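Local atomic coordinates of lipolytic enzyme, G-D-S-L family (Bacteroides thetaiotaomicron, PDB entry 7BR2), a protein that metabolises the drug diltiazem in a gut bacterium, as a serine esterase of the SGNH (GDSL) hydrolase family. Residues Asp141-Ile146 / Glu190-Asp195. Sequence-based numbering, arbitrary orientation.
Sequences DETAQI and ELQQKD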
ATOM      1  N   ASP A 141      11.415 -14.811   2.626  1.00 48.26           N
ATOM      2  CA  ASP A 141      11.540 -15.619   1.412  1.00 48.79           C
ATOM      3  C   ASP A 141      12.716 -16.581   1.552  1.00 45.61           C
ATOM      4  O   ASP A 141      13.869 -16.208   1.335  1.00 43.97           O
ATOM      5  CB  ASP A 141      11.730 -14.731   0.195  1.00 45.45           C
ATOM      6  CG  ASP A 141      11.633 -15.506  -1.098  1.00 52.32           C
ATOM      7  OD1 ASP A 141      11.547 -16.758  -1.049  1.00 44.22           O
ATOM      8  OD2 ASP A 141      11.680 -14.862  -2.162  1.00 52.86           O
ATOM      9  N   GLU A 142      12.414 -17.846   1.841  1.00 51.88           N
ATOM     10  CA  GLU A 142      13.426 -18.875   2.047  1.00 52.57           C
ATOM     11  C   GLU A 142      13.914 -19.529   0.759  1.00 54.98           C
ATOM     12  O   GLU A 142      14.991 -20.131   0.759  1.00 55.32           O
ATOM     13  CB  GLU A 142      12.843 -19.967   2.949  1.00 45.07           C
ATOM     14  CG  GLU A 142      12.487 -19.526   4.351  1.00 50.79           C
ATOM     15  CD  GLU A 142      11.763 -20.617   5.137  1.00 56.59           C
ATOM     16  OE1 GLU A 142      11.495 -21.698   4.565  1.00 65.01           O
ATOM     17  OE2 GLU A 142      11.565 -20.440   6.355  1.00 50.66           O
ATOM     18  N   THR A 143      13.178 -19.381  -0.346  1.00 54.05           N
ATOM     19  CA  THR A 143      13.439 -20.144  -1.558  1.00 54.50           C
ATOM     20  C   THR A 143      14.166 -19.353  -2.644  1.00 53.10           C
ATOM     21  O   THR A 143      14.759 -19.962  -3.540  1.00 56.25           O
ATOM     22  CB  THR A 143      12.117 -20.712  -2.101  1.00 51.90           C
ATOM     23  OG1 THR A 143      11.234 -19.649  -2.489  1.00 49.66           O
ATOM     24  CG2 THR A 143      11.428 -21.532  -1.026  1.00 47.31           C
ATOM     25  N   ALA A 144      14.150 -18.024  -2.584  1.00 52.35           N
ATOM     26  CA  ALA A 144      14.809 -17.210  -3.596  1.00 51.19           C
ATOM     27  C   ALA A 144      16.317 -17.438  -3.570  1.00 55.27           C
ATOM     28  O   ALA A 144      16.897 -17.717  -2.518  1.00 55.23           O
ATOM     29  CB  ALA A 144      14.481 -15.743  -3.358  1.00 49.82           C
ATOM     30  N   GLN A 145      16.950 -17.406  -4.745  1.00 57.60           N
ATOM     31  CA  GLN A 145      18.408 -17.525  -4.819  1.00 55.86           C
ATOM     32  C   GLN A 145      19.051 -16.144  -4.948  1.00 54.98           C
ATOM     33  O   GLN A 145      19.226 -15.605  -6.050  1.00 60.31           O
ATOM     34  CB  GLN A 145      18.823 -18.467  -5.928  1.00 57.87           C
ATOM     35  CG  GLN A 145      18.328 -19.861  -5.599  1.00 61.22           C
ATOM     36  CD  GLN A 145      19.048 -20.945  -6.354  1.00 71.25           C
ATOM     37  OE1 GLN A 145      19.897 -20.668  -7.206  1.00 68.69           O
ATOM     38  NE2 GLN A 145      18.650 -22.195  -6.108  1.00 66.15           N
ATOM     39  N   ILE A 146      19.410 -15.572  -3.802  1.00 56.30           N
ATOM     40  CA  ILE A 146      20.059 -14.264  -3.717  1.00 58.04           C
ATOM     41  C   ILE A 146      21.541 -14.457  -3.434  1.00 60.16           C
ATOM     42  O   ILE A 146      21.935 -15.284  -2.590  1.00 58.69           O
ATOM     43  CB  ILE A 146      19.432 -13.346  -2.649  1.00 52.22           C
ATOM     44  CG1 ILE A 146      18.052 -12.804  -3.049  1.00 53.99           C
ATOM     45  CG2 ILE A 146      20.286 -12.117  -2.444  1.00 54.64           C
ATOM     46  CD1 ILE A 146      17.035 -13.762  -3.407  1.00 55.34           C
ATOM     47  N   GLU A 190       6.081 -18.926  -7.989  1.00 51.29           N
ATOM     48  CA  GLU A 190       5.691 -18.848  -9.385  1.00 57.52           C
ATOM     49  C   GLU A 190       6.695 -18.040 -10.205  1.00 57.25           C
ATOM     50  O   GLU A 190       7.047 -18.432 -11.323  1.00 55.36           O
ATOM     51  CB  GLU A 190       4.274 -18.280  -9.445  1.00 55.48           C
ATOM     52  CG  GLU A 190       3.608 -18.272 -10.798  1.00 69.38           C
ATOM     53  CD  GLU A 190       2.252 -17.584 -10.736  1.00 74.83           C
ATOM     54  OE1 GLU A 190       1.863 -17.175  -9.614  1.00 69.07           O
ATOM     55  OE2 GLU A 190       1.586 -17.459 -11.792  1.00 70.17           O
ATOM     56  N   LEU A 191       7.177 -16.919  -9.672  1.00 55.81           N
ATOM     57  CA  LEU A 191       8.154 -16.143 -10.423  1.00 53.70           C
ATOM     58  C   LEU A 191       9.580 -16.635 -10.229  1.00 57.41           C
ATOM     59  O   LEU A 191      10.455 -16.302 -11.042  1.00 52.53           O
ATOM     60  CB  LEU A 191       8.072 -14.657 -10.067  1.00 59.56           C
ATOM     61  CG  LEU A 191       6.763 -13.995 -10.521  1.00 62.59           C
ATOM     62  CD1 LEU A 191       6.726 -12.524 -10.130  1.00 49.20           C
ATOM     63  CD2 LEU A 191       6.485 -14.190 -12.034  1.00 64.20           C
ATOM     64  N   GLN A 192       9.844 -17.408  -9.172  1.00 52.18           N
ATOM     65  CA  GLN A 192      11.164 -17.997  -9.044  1.00 56.86           C
ATOM     66  C   GLN A 192      11.355 -19.104 -10.062  1.00 60.23           C
ATOM     67  O   GLN A 192      12.494 -19.412 -10.427  1.00 59.71           O
ATOM     68  CB  GLN A 192      11.360 -18.503  -7.617  1.00 55.32           C
ATOM     69  CG  GLN A 192      12.075 -17.513  -6.740  1.00 48.18           C
ATOM     70  CD  GLN A 192      11.751 -17.702  -5.274  1.00 51.31           C
ATOM     71  OE1 GLN A 192      11.434 -18.804  -4.825  1.00 53.00           O
ATOM     72  NE2 GLN A 192      11.779 -16.610  -4.527  1.00 53.27           N
ATOM     73  N   GLN A 193      10.256 -19.688 -10.542  1.00 59.45           N
ATOM     74  CA  GLN A 193      10.369 -20.598 -11.676  1.00 61.84           C
ATOM     75  C   GLN A 193      11.010 -19.895 -12.869  1.00 64.79           C
ATOM     76  O   GLN A 193      11.852 -20.476 -13.562  1.00 62.28           O
ATOM     77  CB  GLN A 193       9.005 -21.165 -12.053  1.00 59.53           C
ATOM     78  CG  GLN A 193       8.569 -22.357 -11.230  1.00 62.00           C
ATOM     79  CD  GLN A 193       7.092 -22.625 -11.394  1.00 67.50           C
ATOM     80  OE1 GLN A 193       6.396 -21.876 -12.079  1.00 66.53           O
ATOM     81  NE2 GLN A 193       6.606 -23.712 -10.787  1.00 76.83           N
ATOM     82  N   LYS A 194      10.632 -18.635 -13.114  1.00 63.71           N
ATOM     83  CA  LYS A 194      11.148 -17.908 -14.267  1.00 58.18           C
ATOM     84  C   LYS A 194      12.546 -17.359 -14.033  1.00 57.12           C
ATOM     85  O   LYS A 194      13.319 -17.209 -14.988  1.00 54.89           O
ATOM     86  CB  LYS A 194      10.237 -16.721 -14.576  1.00 60.18           C
ATOM     87  CG  LYS A 194       8.813 -17.064 -14.940  1.00 68.23           C
ATOM     88  CD  LYS A 194       8.043 -15.776 -15.225  1.00 68.01           C
ATOM     89  CE  LYS A 194       6.654 -16.060 -15.783  1.00 75.59           C
ATOM     90  NZ  LYS A 194       5.811 -14.834 -15.898  1.00 72.79           N
ATOM     91  N   ASP A 195      12.879 -17.023 -12.792  1.00 56.60           N
ATOM     92  CA  ASP A 195      14.232 -16.598 -12.470  1.00 57.48           C
ATOM     93  C   ASP A 195      14.470 -16.942 -11.001  1.00 57.42           C
ATOM     94  O   ASP A 195      13.762 -16.416 -10.132  1.00 59.01           O
ATOM     95  CB  ASP A 195      14.425 -15.112 -12.786  1.00 56.03           C
ATOM     96  CG  ASP A 195      15.848 -14.643 -12.577  1.00 56.72           C
ATOM     97  OD1 ASP A 195      16.619 -15.350 -11.897  1.00 58.21           O
ATOM     98  OD2 ASP A 195      16.216 -13.592 -13.150  1.00 58.54           O
TER
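The carboxylate of D141 and the side-chain amide of Q192 are nearly coplanar, their planes only 14° apart, while A144 lies over one face of the amide, its CA 3.5 Å from Q192 CD. At the nitrogen end of that amide, Q192 NE2 stands 2.9 Å from D141 OD2, but the bond is strongly bent and weak; a second weak one, nearly straight (N-H...O 166°) but 3.5 Å long, runs from Q192 NE2 to D141 OD1. At the oxygen end, Q192 OE1 is paired with T143 OG1 at 2.5 Å, a length too short to be taken literally.

The pair illustrates how one carboxylate can close a turn in its own loop and still meet a residue far along the chain. The D141 side chain turns its carboxylate away from its own N (chi1 -170°), and D141 OD1 receives T143 N at 3.2 Å and A144 N at 3.3 Å, both from one face of the carboxylate. OD2 is held mainly by the hydroxyl of T199, with the amide of Q192 only a weak partner; Q192 NE2 has a further acceptor in F198 O.

D141 O also binds R205 NE. Q192 links the loop after strand 131-136 to helix 181-194 in the SGNH hydrolase fold, and the loop itself is shaped by an Asx turn, extended to an Asx motif.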